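Local coordinates for protein-glutamine gamma-glutamyltransferase (Pseudomonas aeruginosa PAO1, PDB 6G49) that shows transglutaminase activity in its periplasmic domain, joining protein glutamine to lysine side chains, and is critical for viability, perhaps through a function linked to the cell wall, at residues I259-E271 / V281-W293. Sequence-based numbering, arbitrary orientation.
Sequences IPARVVAGYQGGE and VHQFDAHAWVEYW
Strand 261-265 pairs antiparallel with 286-293, from the hydrogen-bonded pair Arg-262/Glu-291 to Gly-266/His-287, and Gln-268 N extends the ladder to Asp-285 O (2.8 Å). Val-264 lies over one face of the Trp-289 indole: its CB sits 3.7 Å from the centroid of the five-membered ring in a CH-pi contact. With chi1 at 60°, CG of Trp-289 is set between backbone N and carbonyl carbon, which turns the ring across the neighbouring strand towards Gly-266. On the same face Arg-262 NE meets OE1 of Glu-291 at 2.7 Å, nearly in the guanidinium plane and on the anti side of the carboxylate. OE2 of Glu-291 is bridged to Arg-164 and Arg-74, so this buried acid sits among three arginines. This strand pair belongs to the antiparallel sheet of the transglutaminase-like fold and carries His-287, the probable active-site histidine. Its ring lies alongside Gln-268, His-287 CD2 being 3.7 Å from Gln-268 CB, while NE2 bonds Asp-303 and Cys-243 packs nearby, consistent with a Cys-His-Asp triad. The opposite face, with Ala-261, Val-263 and Val-290, rests on helix 243-256. Beyond the corner at Gly-266, Tyr-267 OH donates to Gln-283 OE1 (2.7 Å) at the ring edge, and Val-281 CG1 packs on its CB. Glu-271, bent at chi2 (74°), accepts on OE1 a hydrogen bond from His-282 ND1 (2.5 Å), in the imidazole plane, while its OE2 comes 2.5 Å from Asp-285 OD2, consistent with one of the two acids being protonated. A water links Gly-270 N to Asp-285 OD1.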
# COMPACT_ATOMS: atom_id res chain seq x y z
N ILE A 259 -10.64 -6.92 -12.07
CA ILE A 259 -9.20 -6.67 -12.07
C ILE A 259 -8.68 -7.09 -10.70
O ILE A 259 -9.12 -6.51 -9.70
CB ILE A 259 -8.85 -5.20 -12.39
CG1 ILE A 259 -9.37 -4.80 -13.77
CG2 ILE A 259 -7.34 -5.00 -12.26
CD1 ILE A 259 -9.22 -3.36 -14.13
N PRO A 260 -7.78 -8.10 -10.59
CA PRO A 260 -7.29 -8.49 -9.27
C PRO A 260 -6.51 -7.30 -8.68
O PRO A 260 -5.75 -6.65 -9.40
CB PRO A 260 -6.38 -9.69 -9.55
CG PRO A 260 -6.85 -10.17 -10.92
CD PRO A 260 -7.17 -8.90 -11.67
N ALA A 261 -6.79 -7.01 -7.41
CA ALA A 261 -6.22 -5.81 -6.76
C ALA A 261 -6.16 -6.06 -5.28
O ALA A 261 -6.98 -6.80 -4.73
CB ALA A 261 -7.06 -4.60 -7.07
N ARG A 262 -5.21 -5.38 -4.59
CA ARG A 262 -5.10 -5.52 -3.15
C ARG A 262 -4.58 -4.19 -2.61
O ARG A 262 -4.02 -3.38 -3.35
CB ARG A 262 -4.26 -6.72 -2.71
CG ARG A 262 -2.85 -6.72 -3.28
CD ARG A 262 -2.14 -8.04 -2.98
NE ARG A 262 -0.88 -8.10 -3.69
CZ ARG A 262 -0.26 -9.22 -4.10
NH1 ARG A 262 -0.79 -10.42 -3.85
NH2 ARG A 262 0.90 -9.12 -4.76
N VAL A 263 -4.87 -4.00 -1.33
CA VAL A 263 -4.33 -2.82 -0.61
C VAL A 263 -2.94 -3.14 -0.10
O VAL A 263 -2.69 -4.21 0.49
CB VAL A 263 -5.31 -2.43 0.52
CG1 VAL A 263 -4.69 -1.39 1.44
CG2 VAL A 263 -6.65 -1.97 -0.04
N VAL A 264 -2.04 -2.19 -0.30
CA VAL A 264 -0.67 -2.26 0.23
C VAL A 264 -0.62 -1.26 1.40
O VAL A 264 -1.00 -0.11 1.23
CB VAL A 264 0.37 -1.92 -0.84
CG1 VAL A 264 1.78 -2.18 -0.31
CG2 VAL A 264 0.17 -2.77 -2.10
N ALA A 265 -0.12 -1.71 2.54
CA ALA A 265 0.01 -0.86 3.70
C ALA A 265 1.49 -0.74 4.07
O ALA A 265 2.26 -1.69 3.95
CB ALA A 265 -0.72 -1.45 4.87
N GLY A 266 1.85 0.42 4.56
CA GLY A 266 3.23 0.70 4.98
C GLY A 266 3.37 2.15 5.34
O GLY A 266 2.55 2.69 6.04
N TYR A 267 4.44 2.77 4.83
CA TYR A 267 4.72 4.16 5.11
C TYR A 267 5.12 4.81 3.78
O TYR A 267 5.61 4.10 2.89
CB TYR A 267 5.87 4.30 6.11
CG TYR A 267 5.58 3.71 7.45
CD1 TYR A 267 5.71 2.35 7.70
CD2 TYR A 267 5.02 4.51 8.44
CE1 TYR A 267 5.36 1.80 8.93
CE2 TYR A 267 4.65 3.97 9.66
CZ TYR A 267 4.80 2.61 9.89
OH TYR A 267 4.44 2.10 11.10
N GLN A 268 4.94 6.13 3.68
CA GLN A 268 5.39 6.83 2.48
C GLN A 268 6.17 8.06 2.95
O GLN A 268 5.59 8.87 3.65
CB GLN A 268 4.24 7.18 1.55
CG GLN A 268 4.67 7.49 0.14
CD GLN A 268 5.45 8.76 -0.07
OE1 GLN A 268 5.22 9.73 0.61
NE2 GLN A 268 6.32 8.75 -1.08
N GLY A 269 7.39 8.18 2.42
CA GLY A 269 8.17 9.39 2.60
C GLY A 269 9.20 9.21 3.70
O GLY A 269 9.95 8.26 3.74
N GLY A 270 9.28 10.23 4.53
CA GLY A 270 10.25 10.27 5.60
C GLY A 270 10.80 11.67 5.79
O GLY A 270 10.59 12.55 4.97
N GLU A 271 11.51 11.87 6.89
CA GLU A 271 12.06 13.16 7.25
C GLU A 271 13.59 13.08 7.30
O GLU A 271 14.14 12.29 8.02
CB GLU A 271 11.51 13.54 8.61
CG GLU A 271 9.98 13.65 8.69
CD GLU A 271 9.22 12.32 8.67
OE1 GLU A 271 9.40 11.49 9.56
OE2 GLU A 271 8.40 12.12 7.77
N VAL A 281 11.37 7.91 9.69
CA VAL A 281 9.99 7.63 9.26
C VAL A 281 9.17 7.49 10.54
O VAL A 281 9.41 6.55 11.34
CB VAL A 281 9.94 6.39 8.35
CG1 VAL A 281 8.49 6.18 7.91
CG2 VAL A 281 10.82 6.56 7.14
N HIS A 282 8.26 8.43 10.74
CA HIS A 282 7.38 8.40 11.93
C HIS A 282 6.05 7.74 11.60
O HIS A 282 5.69 7.58 10.44
CB HIS A 282 7.19 9.82 12.44
CG HIS A 282 8.45 10.46 12.92
ND1 HIS A 282 9.27 11.19 12.05
CD2 HIS A 282 8.98 10.54 14.17
CE1 HIS A 282 10.27 11.69 12.78
NE2 HIS A 282 10.14 11.32 14.07
N GLN A 283 5.26 7.51 12.66
CA GLN A 283 3.96 6.86 12.46
C GLN A 283 3.08 7.75 11.59
O GLN A 283 2.20 7.20 10.84
CB GLN A 283 3.29 6.51 13.81
CG GLN A 283 4.00 5.45 14.60
CD GLN A 283 4.24 4.14 13.90
OE1 GLN A 283 3.57 3.86 12.88
NE2 GLN A 283 5.10 3.31 14.48
N PHE A 284 3.22 9.08 11.60
CA PHE A 284 2.40 9.94 10.78
C PHE A 284 2.62 9.72 9.28
O PHE A 284 1.80 10.24 8.47
CB PHE A 284 2.50 11.42 11.17
CG PHE A 284 3.87 12.05 11.14
CD1 PHE A 284 4.60 12.21 9.98
CD2 PHE A 284 4.47 12.47 12.32
CE1 PHE A 284 5.85 12.81 9.99
CE2 PHE A 284 5.74 13.06 12.33
CZ PHE A 284 6.42 13.21 11.16
N ASP A 285 3.71 9.06 8.91
CA ASP A 285 3.99 8.72 7.52
C ASP A 285 3.28 7.43 7.10
O ASP A 285 3.46 6.99 5.93
CB ASP A 285 5.48 8.57 7.30
CG ASP A 285 6.25 9.88 7.45
OD1 ASP A 285 5.72 10.90 7.01
OD2 ASP A 285 7.31 9.87 8.12
N ALA A 286 2.48 6.82 7.96
CA ALA A 286 1.74 5.57 7.63
C ALA A 286 0.85 5.85 6.42
O ALA A 286 0.24 6.93 6.28
CB ALA A 286 0.96 5.05 8.78
N HIS A 287 0.82 4.89 5.50
CA HIS A 287 0.16 5.11 4.22
C HIS A 287 -0.37 3.78 3.69
O HIS A 287 0.11 2.73 4.04
CB HIS A 287 1.15 5.76 3.26
CG HIS A 287 0.55 6.40 2.07
ND1 HIS A 287 -0.41 7.37 2.23
CD2 HIS A 287 0.78 6.24 0.75
CE1 HIS A 287 -0.76 7.79 1.00
NE2 HIS A 287 -0.06 7.10 0.07
N ALA A 288 -1.35 3.90 2.82
CA ALA A 288 -1.98 2.78 2.13
C ALA A 288 -2.19 3.13 0.68
O ALA A 288 -2.58 4.27 0.35
CB ALA A 288 -3.29 2.42 2.78
N TRP A 289 -1.89 2.19 -0.21
CA TRP A 289 -2.02 2.35 -1.61
C TRP A 289 -2.54 1.04 -2.23
O TRP A 289 -3.04 0.17 -1.49
CB TRP A 289 -0.74 2.90 -2.25
CG TRP A 289 0.49 2.06 -2.08
CD1 TRP A 289 1.07 1.24 -3.01
CD2 TRP A 289 1.38 2.06 -0.95
NE1 TRP A 289 2.21 0.67 -2.51
CE2 TRP A 289 2.44 1.16 -1.26
CE3 TRP A 289 1.37 2.66 0.32
CZ2 TRP A 289 3.50 0.91 -0.38
CZ3 TRP A 289 2.43 2.42 1.17
CH2 TRP A 289 3.46 1.53 0.83
N VAL A 290 -2.42 0.93 -3.55
CA VAL A 290 -3.05 -0.19 -4.30
C VAL A 290 -2.00 -0.83 -5.20
O VAL A 290 -1.11 -0.18 -5.73
CB VAL A 290 -4.27 0.31 -5.10
CG1 VAL A 290 -4.87 -0.81 -5.98
CG2 VAL A 290 -5.31 0.88 -4.17
N GLU A 291 -2.16 -2.12 -5.44
CA GLU A 291 -1.54 -2.76 -6.63
C GLU A 291 -2.59 -3.64 -7.30
O GLU A 291 -3.47 -4.25 -6.63
CB GLU A 291 -0.24 -3.49 -6.31
CG GLU A 291 -0.37 -4.62 -5.33
CD GLU A 291 0.97 -5.21 -4.89
OE1 GLU A 291 0.96 -6.18 -4.13
OE2 GLU A 291 2.00 -4.68 -5.30
N TYR A 292 -2.47 -3.72 -8.61
CA TYR A 292 -3.38 -4.51 -9.41
C TYR A 292 -2.55 -5.35 -10.39
O TYR A 292 -1.42 -5.01 -10.78
CB TYR A 292 -4.40 -3.63 -10.13
CG TYR A 292 -3.85 -2.75 -11.23
CD1 TYR A 292 -3.15 -1.58 -10.95
CD2 TYR A 292 -3.93 -3.16 -12.54
CE1 TYR A 292 -2.57 -0.85 -11.99
CE2 TYR A 292 -3.37 -2.42 -13.57
CZ TYR A 292 -2.69 -1.27 -13.30
OH TYR A 292 -2.20 -0.61 -14.39
N TRP A 293 -3.20 -6.40 -10.89
CA TRP A 293 -2.54 -7.37 -11.73
C TRP A 293 -3.14 -7.36 -13.12
O TRP A 293 -4.36 -7.27 -13.30
CB TRP A 293 -2.67 -8.77 -11.12
CG TRP A 293 -1.90 -9.81 -11.88
CD1 TRP A 293 -0.57 -10.13 -11.74
CD2 TRP A 293 -2.41 -10.63 -12.95
NE1 TRP A 293 -0.23 -11.07 -12.69
CE2 TRP A 293 -1.33 -11.37 -13.44
CE3 TRP A 293 -3.66 -10.74 -13.55
CZ2 TRP A 293 -1.46 -12.29 -14.49
CZ3 TRP A 293 -3.80 -11.62 -14.62
CH2 TRP A 293 -2.72 -12.42 -15.03
O HOH W 1 6.86 11.93 4.60